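Local coordinates for uncharacterized protein Q7W7N7_BORPA (Bordetella parapertussis 12822, PDB 3CPK) that is of unknown function and belongs to the DUF498/DUF598 family of small alpha/beta proteins with an Xcc1710-like domain, at residues P89-L103 / V116-Y130. Residues are numbered along the deposited sequence; the frame is centred on the assembly and turned at random.
Sequences PEVLLVGTGRRQHLL and VGVEAMDTQAAARTY
Leu93 of strand 91-95 reaches Thr129 and Tyr130 on the sheet-facing side of helix 123-135. Its CB leaves the sheet on the face shared with Val91 and Glu119; chi1 of -89° turns CG roughly anti to the carbonyl carbon, beside the backbone N, and the branches then part. CD1 stays near strand 117-121, 4.5 Å from CB of Glu119, while CD2 lies against the helix backbone at Tyr130, 3.5 Å from its CA and 3.9 Å from its CB, with Thr129 CG2 at 4.0 Å. Beneath this packing strands 91-95 and 117-121 run parallel, their axes 18° apart, and backbone bonds pass alternately between them: Leu92 N to Gly117 O, Glu119 N to Leu92 O, Val94 N to Glu119 O, Met121 N to Val94 O and Thr96 N to Met121 O. The two strands are the arms of a beta-alpha-beta crossover through helix 105-112, with 117-121 at the edge of the mixed sheet and 140-144 on the other side of 91-95. The crossover helix packs on the face bearing Leu92, Val94, Val118 and Ala120, where Leu103 CD1 touches both Val118 CG2 and Ala120 CB, 3.6 Å from each. Helix 123-135 lies over the other face, so the sheet is sandwiched. Beyond the strand ends, Thr123 OG1 takes a weak, bent bond from Gly97 N (2.8 Å, 130° at the hydrogen) and also bonds Leu145 O. Ala126 CB rests 3.6 Å from CA of Gly95, a close approach of helix to strand at a residue without a side chain. Asp122 N-caps the helix through a weak bond from Ala125 N to OD2.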
ATOM      1  N   PRO A  89     -11.361  -2.191   5.009  1.00 54.02           N
ATOM      2  CA  PRO A  89     -10.716  -2.762   3.824  1.00 51.69           C
ATOM      3  C   PRO A  89     -10.391  -4.225   4.117  1.00 49.58           C
ATOM      4  O   PRO A  89     -10.150  -4.588   5.265  1.00 49.75           O
ATOM      5  CB  PRO A  89      -9.435  -1.925   3.677  1.00 50.83           C
ATOM      6  CG  PRO A  89      -9.513  -0.871   4.799  1.00 49.35           C
ATOM      7  CD  PRO A  89     -10.339  -1.542   5.840  1.00 54.48           C
ATOM      8  N   GLU A  90     -10.381  -5.057   3.088  1.00 48.62           N
ATOM      9  CA  GLU A  90     -10.081  -6.475   3.254  1.00 51.50           C
ATOM     10  C   GLU A  90      -8.615  -6.672   3.647  1.00 49.26           C
ATOM     11  O   GLU A  90      -8.309  -7.241   4.689  1.00 48.94           O
ATOM     12  CB  GLU A  90     -10.349  -7.204   1.935  1.00 51.45           C
ATOM     13  CG  GLU A  90     -11.277  -8.403   2.003  1.00 56.01           C
ATOM     14  CD  GLU A  90     -11.563  -8.974   0.618  1.00 57.46           C
ATOM     15  OE1 GLU A  90     -12.334  -8.347  -0.147  1.00 62.63           O
ATOM     16  OE2 GLU A  90     -11.006 -10.041   0.288  1.00 63.53           O
ATOM     17  N   VAL A  91      -7.719  -6.165   2.808  1.00 47.74           N
ATOM     18  CA  VAL A  91      -6.284  -6.306   3.005  1.00 43.65           C
ATOM     19  C   VAL A  91      -5.506  -5.000   2.862  1.00 40.37           C
ATOM     20  O   VAL A  91      -5.807  -4.184   1.989  1.00 39.84           O
ATOM     21  CB  VAL A  91      -5.693  -7.275   1.945  1.00 44.20           C
ATOM     22  CG1 VAL A  91      -4.325  -7.777   2.382  1.00 42.85           C
ATOM     23  CG2 VAL A  91      -6.651  -8.421   1.691  1.00 48.11           C
ATOM     24  N   LEU A  92      -4.515  -4.803   3.725  1.00 36.24           N
ATOM     25  CA  LEU A  92      -3.647  -3.645   3.609  1.00 34.33           C
ATOM     26  C   LEU A  92      -2.297  -4.210   3.202  1.00 36.20           C
ATOM     27  O   LEU A  92      -1.627  -4.890   3.981  1.00 37.66           O
ATOM     28  CB  LEU A  92      -3.480  -2.870   4.917  1.00 32.56           C
ATOM     29  CG  LEU A  92      -2.307  -1.866   4.826  1.00 36.23           C
ATOM     30  CD1 LEU A  92      -2.472  -0.966   3.600  1.00 31.21           C
ATOM     31  CD2 LEU A  92      -2.221  -1.028   6.089  1.00 34.89           C
ATOM     32  N   LEU A  93      -1.926  -3.950   1.959  1.00 35.59           N
ATOM     33  CA  LEU A  93      -0.656  -4.397   1.420  1.00 32.90           C
ATOM     34  C   LEU A  93       0.382  -3.356   1.788  1.00 32.78           C
ATOM     35  O   LEU A  93       0.134  -2.157   1.670  1.00 33.44           O
ATOM     36  CB  LEU A  93      -0.741  -4.498  -0.104  1.00 35.69           C
ATOM     37  CG  LEU A  93      -1.189  -5.781  -0.804  1.00 31.26           C
ATOM     38  CD1 LEU A  93      -2.109  -6.601   0.077  1.00 34.83           C
ATOM     39  CD2 LEU A  93      -1.855  -5.402  -2.109  1.00 31.31           C
ATOM     40  N   VAL A  94       1.539  -3.810   2.243  1.00 32.18           N
ATOM     41  CA  VAL A  94       2.602  -2.889   2.592  1.00 31.10           C
ATOM     42  C   VAL A  94       3.897  -3.241   1.853  1.00 32.83           C
ATOM     43  O   VAL A  94       4.470  -4.323   2.044  1.00 31.97           O
ATOM     44  CB  VAL A  94       2.851  -2.880   4.109  1.00 30.97           C
ATOM     45  CG1 VAL A  94       3.909  -1.821   4.460  1.00 27.07           C
ATOM     46  CG2 VAL A  94       1.549  -2.596   4.833  1.00 27.62           C
ATOM     47  N   GLY A  95       4.322  -2.324   0.982  1.00 33.43           N
ATOM     48  CA  GLY A  95       5.546  -2.502   0.218  1.00 31.59           C
ATOM     49  C   GLY A  95       6.689  -1.900   1.000  1.00 33.47           C
ATOM     50  O   GLY A  95       6.814  -0.688   1.102  1.00 35.24           O
ATOM     51  N   THR A  96       7.523  -2.759   1.567  1.00 35.58           N
ATOM     52  CA  THR A  96       8.645  -2.328   2.384  1.00 33.79           C
ATOM     53  C   THR A  96       9.908  -2.077   1.583  1.00 34.36           C
ATOM     54  O   THR A  96      11.025  -2.226   2.085  1.00 37.94           O
ATOM     55  CB  THR A  96       8.919  -3.361   3.497  1.00 33.87           C
ATOM     56  OG1 THR A  96       9.227  -4.644   2.923  1.00 27.43           O
ATOM     57  CG2 THR A  96       7.683  -3.495   4.371  1.00 30.14           C
ATOM     58  N   GLY A  97       9.725  -1.685   0.331  1.00 32.37           N
ATOM     59  CA  GLY A  97      10.874  -1.409  -0.504  1.00 29.41           C
ATOM     60  C   GLY A  97      11.444  -2.587  -1.271  1.00 29.55           C
ATOM     61  O   GLY A  97      10.738  -3.500  -1.701  1.00 31.10           O
ATOM     62  N   ARG A  98      12.756  -2.559  -1.420  1.00 30.09           N
ATOM     63  CA  ARG A  98      13.490  -3.559  -2.184  1.00 30.54           C
ATOM     64  C   ARG A  98      13.360  -5.003  -1.733  1.00 29.86           C
ATOM     65  O   ARG A  98      13.431  -5.921  -2.549  1.00 28.63           O
ATOM     66  CB  ARG A  98      14.936  -3.139  -2.204  1.00 31.81           C
ATOM     67  CG  ARG A  98      15.885  -3.930  -3.058  1.00 38.31           C
ATOM     68  CD  ARG A  98      17.239  -3.461  -2.594  1.00 53.41           C
ATOM     69  NE  ARG A  98      17.040  -2.872  -1.266  1.00 54.04           N
ATOM     70  CZ  ARG A  98      17.941  -2.166  -0.597  1.00 49.02           C
ATOM     71  NH1 ARG A  98      19.142  -1.952  -1.123  1.00 46.88           N
ATOM     72  NH2 ARG A  98      17.626  -1.646   0.586  1.00 51.23           N
ATOM     73  N   ARG A  99      13.187  -5.210  -0.437  1.00 27.65           N
ATOM     74  CA  ARG A  99      13.025  -6.554   0.076  1.00 29.96           C
ATOM     75  C   ARG A  99      11.951  -6.539   1.133  1.00 33.12           C
ATOM     76  O   ARG A  99      11.537  -5.476   1.600  1.00 31.11           O
ATOM     77  CB  ARG A  99      14.336  -7.079   0.671  1.00 30.97           C
ATOM     78  CG  ARG A  99      15.113  -7.967  -0.273  1.00 39.17           C
ATOM     79  CD  ARG A  99      16.414  -8.445   0.329  1.00 48.36           C
ATOM     80  NE  ARG A  99      17.311  -7.331   0.604  1.00 51.28           N
ATOM     81  CZ  ARG A  99      17.584  -6.879   1.823  1.00 60.33           C
ATOM     82  NH1 ARG A  99      17.026  -7.454   2.886  1.00 57.49           N
ATOM     83  NH2 ARG A  99      18.410  -5.850   1.980  1.00 56.55           N
ATOM     84  N   GLN A 100      11.484  -7.727   1.496  1.00 35.02           N
ATOM     85  CA  GLN A 100      10.467  -7.842   2.512  1.00 36.40           C
ATOM     86  C   GLN A 100      11.078  -7.475   3.858  1.00 37.11           C
ATOM     87  O   GLN A 100      12.275  -7.632   4.081  1.00 37.65           O
ATOM     88  CB  GLN A 100       9.917  -9.262   2.530  1.00 37.20           C
ATOM     89  CG  GLN A 100       9.227  -9.641   3.818  1.00 47.11           C
ATOM     90  CD  GLN A 100      10.095 -10.531   4.673  1.00 52.24           C
ATOM     91  OE1 GLN A 100      11.245 -10.203   4.971  1.00 53.18           O
ATOM     92  NE2 GLN A 100       9.549 -11.674   5.072  1.00 63.48           N
ATOM     93  N   HIS A 101      10.238  -6.957   4.740  1.00 37.31           N
ATOM     94  CA  HIS A 101      10.636  -6.545   6.073  1.00 39.72           C
ATOM     95  C   HIS A 101       9.471  -6.966   6.947  1.00 42.51           C
ATOM     96  O   HIS A 101       8.335  -6.557   6.710  1.00 43.53           O
ATOM     97  CB  HIS A 101      10.797  -5.028   6.125  1.00 40.90           C
ATOM     98  CG  HIS A 101      11.029  -4.484   7.500  1.00 48.24           C
ATOM     99  ND1 HIS A 101      12.289  -4.210   7.993  1.00 49.86           N
ATOM    100  CD2 HIS A 101      10.162  -4.171   8.492  1.00 49.96           C
ATOM    101  CE1 HIS A 101      12.185  -3.751   9.227  1.00 50.89           C
ATOM    102  NE2 HIS A 101      10.905  -3.719   9.554  1.00 51.27           N
ATOM    103  N   LEU A 102       9.746  -7.792   7.946  1.00 45.06           N
ATOM    104  CA  LEU A 102       8.697  -8.262   8.831  1.00 46.81           C
ATOM    105  C   LEU A 102       8.149  -7.156   9.715  1.00 46.64           C
ATOM    106  O   LEU A 102       8.903  -6.410  10.339  1.00 47.83           O
ATOM    107  CB  LEU A 102       9.222  -9.407   9.696  1.00 47.28           C
ATOM    108  CG  LEU A 102       8.547  -9.649  11.053  1.00 52.58           C
ATOM    109  CD1 LEU A 102       7.052  -9.850  10.886  1.00 54.15           C
ATOM    110  CD2 LEU A 102       9.186 -10.864  11.706  1.00 50.11           C
ATOM    111  N   LEU A 103       6.823  -7.055   9.753  1.00 47.83           N
ATOM    112  CA  LEU A 103       6.134  -6.070  10.579  1.00 48.20           C
ATOM    113  C   LEU A 103       5.753  -6.763  11.886  1.00 48.85           C
ATOM    114  O   LEU A 103       5.206  -7.865  11.868  1.00 50.31           O
ATOM    115  CB  LEU A 103       4.863  -5.584   9.885  1.00 46.04           C
ATOM    116  CG  LEU A 103       4.963  -4.856   8.549  1.00 43.93           C
ATOM    117  CD1 LEU A 103       3.590  -4.803   7.921  1.00 45.10           C
ATOM    118  CD2 LEU A 103       5.510  -3.468   8.746  1.00 38.11           C
ATOM    119  N   VAL A 116      -8.830  -6.118   9.748  1.00 52.07           N
ATOM    120  CA  VAL A 116      -8.048  -5.791   8.561  1.00 48.69           C
ATOM    121  C   VAL A 116      -6.765  -6.594   8.596  1.00 47.07           C
ATOM    122  O   VAL A 116      -6.016  -6.531   9.566  1.00 47.83           O
ATOM    123  CB  VAL A 116      -7.654  -4.301   8.496  1.00 48.44           C
ATOM    124  CG1 VAL A 116      -6.852  -4.052   7.227  1.00 47.89           C
ATOM    125  CG2 VAL A 116      -8.889  -3.417   8.536  1.00 45.83           C
ATOM    126  N   GLY A 117      -6.519  -7.355   7.539  1.00 45.75           N
ATOM    127  CA  GLY A 117      -5.312  -8.158   7.479  1.00 45.95           C
ATOM    128  C   GLY A 117      -4.244  -7.443   6.680  1.00 45.55           C
ATOM    129  O   GLY A 117      -4.533  -6.878   5.627  1.00 48.29           O
ATOM    130  N   VAL A 118      -3.011  -7.460   7.173  1.00 43.30           N
ATOM    131  CA  VAL A 118      -1.926  -6.787   6.476  1.00 40.70           C
ATOM    132  C   VAL A 118      -0.838  -7.731   5.991  1.00 40.53           C
ATOM    133  O   VAL A 118      -0.551  -8.750   6.605  1.00 42.37           O
ATOM    134  CB  VAL A 118      -1.313  -5.652   7.354  1.00 40.92           C
ATOM    135  CG1 VAL A 118      -1.992  -5.614   8.695  1.00 39.81           C
ATOM    136  CG2 VAL A 118       0.189  -5.831   7.507  1.00 37.38           C
ATOM    137  N   GLU A 119      -0.233  -7.369   4.871  1.00 39.43           N
ATOM    138  CA  GLU A 119       0.811  -8.171   4.270  1.00 42.27           C
ATOM    139  C   GLU A 119       1.953  -7.288   3.799  1.00 38.76           C
ATOM    140  O   GLU A 119       1.759  -6.412   2.958  1.00 37.52           O
ATOM    141  CB  GLU A 119       0.236  -8.932   3.082  1.00 43.68           C
ATOM    142  CG  GLU A 119      -1.044  -9.669   3.417  1.00 53.70           C
ATOM    143  CD  GLU A 119      -1.569 -10.488   2.255  1.00 53.31           C
ATOM    144  OE1 GLU A 119      -0.742 -10.943   1.433  1.00 66.88           O
ATOM    145  OE2 GLU A 119      -2.800 -10.689   2.175  1.00 57.88           O
ATOM    146  N   ALA A 120       3.141  -7.517   4.347  1.00 35.94           N
ATOM    147  CA  ALA A 120       4.312  -6.747   3.962  1.00 32.21           C
ATOM    148  C   ALA A 120       5.102  -7.579   2.969  1.00 30.93           C
ATOM    149  O   ALA A 120       5.151  -8.792   3.082  1.00 30.86           O
ATOM    150  CB  ALA A 120       5.153  -6.443   5.176  1.00 33.32           C
HETATM  151  N   MSE A 121       5.688  -6.930   1.975  1.00 29.33           N
HETATM  152  CA  MSE A 121       6.480  -7.627   0.973  1.00 28.54           C
HETATM  153  C   MSE A 121       7.263  -6.560   0.252  1.00 26.32           C
HETATM  154  O   MSE A 121       6.986  -5.375   0.428  1.00 27.92           O
HETATM  155  CB  MSE A 121       5.571  -8.380  -0.003  1.00 28.76           C
HETATM  156  CG  MSE A 121       4.471  -7.525  -0.633  1.00 36.29           C
HETATM  157 SE   MSE A 121       3.184  -8.542  -1.677  1.00 39.40          SE
HETATM  158  CE  MSE A 121       2.067  -9.164  -0.198  1.00 32.90           C
ATOM    159  N   ASP A 122       8.250  -6.958  -0.544  1.00 24.58           N
ATOM    160  CA  ASP A 122       9.025  -5.974  -1.278  1.00 25.70           C
ATOM    161  C   ASP A 122       8.030  -5.180  -2.113  1.00 28.62           C
ATOM    162  O   ASP A 122       6.977  -5.691  -2.494  1.00 29.62           O
ATOM    163  CB  ASP A 122      10.065  -6.657  -2.173  1.00 25.31           C
ATOM    164  CG  ASP A 122       9.453  -7.613  -3.153  1.00 25.72           C
ATOM    165  OD1 ASP A 122       9.021  -8.706  -2.726  1.00 31.30           O
ATOM    166  OD2 ASP A 122       9.392  -7.267  -4.352  1.00 34.58           O
ATOM    167  N   THR A 123       8.375  -3.932  -2.396  1.00 30.86           N
ATOM    168  CA  THR A 123       7.524  -3.027  -3.148  1.00 30.94           C
ATOM    169  C   THR A 123       7.040  -3.431  -4.540  1.00 32.86           C
ATOM    170  O   THR A 123       5.866  -3.222  -4.849  1.00 35.25           O
ATOM    171  CB  THR A 123       8.176  -1.635  -3.211  1.00 28.87           C
ATOM    172  OG1 THR A 123       8.192  -1.075  -1.894  1.00 29.74           O
ATOM    173  CG2 THR A 123       7.400  -0.710  -4.125  1.00 30.76           C
ATOM    174  N   GLN A 124       7.899  -4.000  -5.385  1.00 32.81           N
ATOM    175  CA  GLN A 124       7.428  -4.379  -6.722  1.00 35.24           C
ATOM    176  C   GLN A 124       6.322  -5.442  -6.636  1.00 32.93           C
ATOM    177  O   GLN A 124       5.428  -5.497  -7.481  1.00 34.52           O
ATOM    178  CB  GLN A 124       8.574  -4.891  -7.606  1.00 34.88           C
ATOM    179  CG  GLN A 124       9.891  -4.097  -7.536  1.00 51.66           C
ATOM    180  CD  GLN A 124       9.778  -2.625  -7.927  1.00 61.82           C
ATOM    181  OE1 GLN A 124       9.374  -2.284  -9.040  1.00 68.17           O
ATOM    182  NE2 GLN A 124      10.154  -1.744  -7.008  1.00 67.14           N
ATOM    183  N   ALA A 125       6.375  -6.276  -5.606  1.00 33.09           N
ATOM    184  CA  ALA A 125       5.366  -7.315  -5.411  1.00 33.71           C
ATOM    185  C   ALA A 125       4.089  -6.722  -4.821  1.00 34.97           C
ATOM    186  O   ALA A 125       2.980  -7.092  -5.215  1.00 37.31           O
ATOM    187  CB  ALA A 125       5.906  -8.410  -4.500  1.00 32.80           C
ATOM    188  N   ALA A 126       4.244  -5.803  -3.876  1.00 32.41           N
ATOM    189  CA  ALA A 126       3.090  -5.149  -3.267  1.00 32.38           C
ATOM    190  C   ALA A 126       2.245  -4.500  -4.368  1.00 30.69           C
ATOM    191  O   ALA A 126       1.039  -4.710  -4.453  1.00 28.69           O
ATOM    192  CB  ALA A 126       3.553  -4.099  -2.264  1.00 27.05           C
ATOM    193  N   ALA A 127       2.915  -3.734  -5.222  1.00 32.04           N
ATOM    194  CA  ALA A 127       2.284  -3.032  -6.332  1.00 33.62           C
ATOM    195  C   ALA A 127       1.533  -3.988  -7.249  1.00 34.38           C
ATOM    196  O   ALA A 127       0.385  -3.758  -7.626  1.00 32.81           O
ATOM    197  CB  ALA A 127       3.350  -2.269  -7.125  1.00 31.00           C
ATOM    198  N   ARG A 128       2.214  -5.065  -7.606  1.00 34.90           N
ATOM    199  CA  ARG A 128       1.679  -6.101  -8.466  1.00 31.82           C
ATOM    200  C   ARG A 128       0.556  -6.874  -7.766  1.00 31.21           C
ATOM    201  O   ARG A 128      -0.429  -7.275  -8.391  1.00 32.38           O
ATOM    202  CB  ARG A 128       2.826  -7.018  -8.843  1.00 31.24           C
ATOM    203  CG  ARG A 128       2.462  -8.314  -9.509  1.00 41.92           C
ATOM    204  CD  ARG A 128       3.705  -9.178  -9.500  1.00 51.99           C
ATOM    205  NE  ARG A 128       4.868  -8.369  -9.865  1.00 61.81           N
ATOM    206  CZ  ARG A 128       6.046  -8.409  -9.246  1.00 63.39           C
ATOM    207  NH1 ARG A 128       6.237  -9.228  -8.217  1.00 53.63           N
ATOM    208  NH2 ARG A 128       7.030  -7.613  -9.652  1.00 56.60           N
ATOM    209  N   THR A 129       0.692  -7.090  -6.466  1.00 31.13           N
ATOM    210  CA  THR A 129      -0.357  -7.805  -5.748  1.00 30.64           C
ATOM    211  C   THR A 129      -1.587  -6.902  -5.609  1.00 31.21           C
ATOM    212  O   THR A 129      -2.718  -7.379  -5.522  1.00 29.97           O
ATOM    213  CB  THR A 129       0.118  -8.272  -4.349  1.00 29.74           C
ATOM    214  OG1 THR A 129       1.220  -9.175  -4.489  1.00 27.83           O
ATOM    215  CG2 THR A 129      -0.984  -8.995  -3.637  1.00 27.67           C
ATOM    216  N   TYR A 130      -1.355  -5.596  -5.598  1.00 32.49           N
ATOM    217  CA  TYR A 130      -2.442  -4.630  -5.495  1.00 31.90           C
ATOM    218  C   TYR A 130      -3.287  -4.648  -6.763  1.00 32.61           C
ATOM    219  O   TYR A 130      -4.517  -4.666  -6.697  1.00 32.07           O
ATOM    220  CB  TYR A 130      -1.895  -3.213  -5.292  1.00 28.64           C
ATOM    221  CG  TYR A 130      -2.914  -2.153  -5.620  1.00 25.85           C
ATOM    222  CD1 TYR A 130      -3.822  -1.707  -4.665  1.00 29.98           C
ATOM    223  CD2 TYR A 130      -3.029  -1.659  -6.920  1.00 25.19           C
ATOM    224  CE1 TYR A 130      -4.831  -0.795  -5.005  1.00 30.02           C
ATOM    225  CE2 TYR A 130      -4.025  -0.765  -7.264  1.00 25.11           C
ATOM    226  CZ  TYR A 130      -4.924  -0.336  -6.305  1.00 25.01           C
ATOM    227  OH  TYR A 130      -5.929   0.525  -6.658  1.00 25.36           O
TER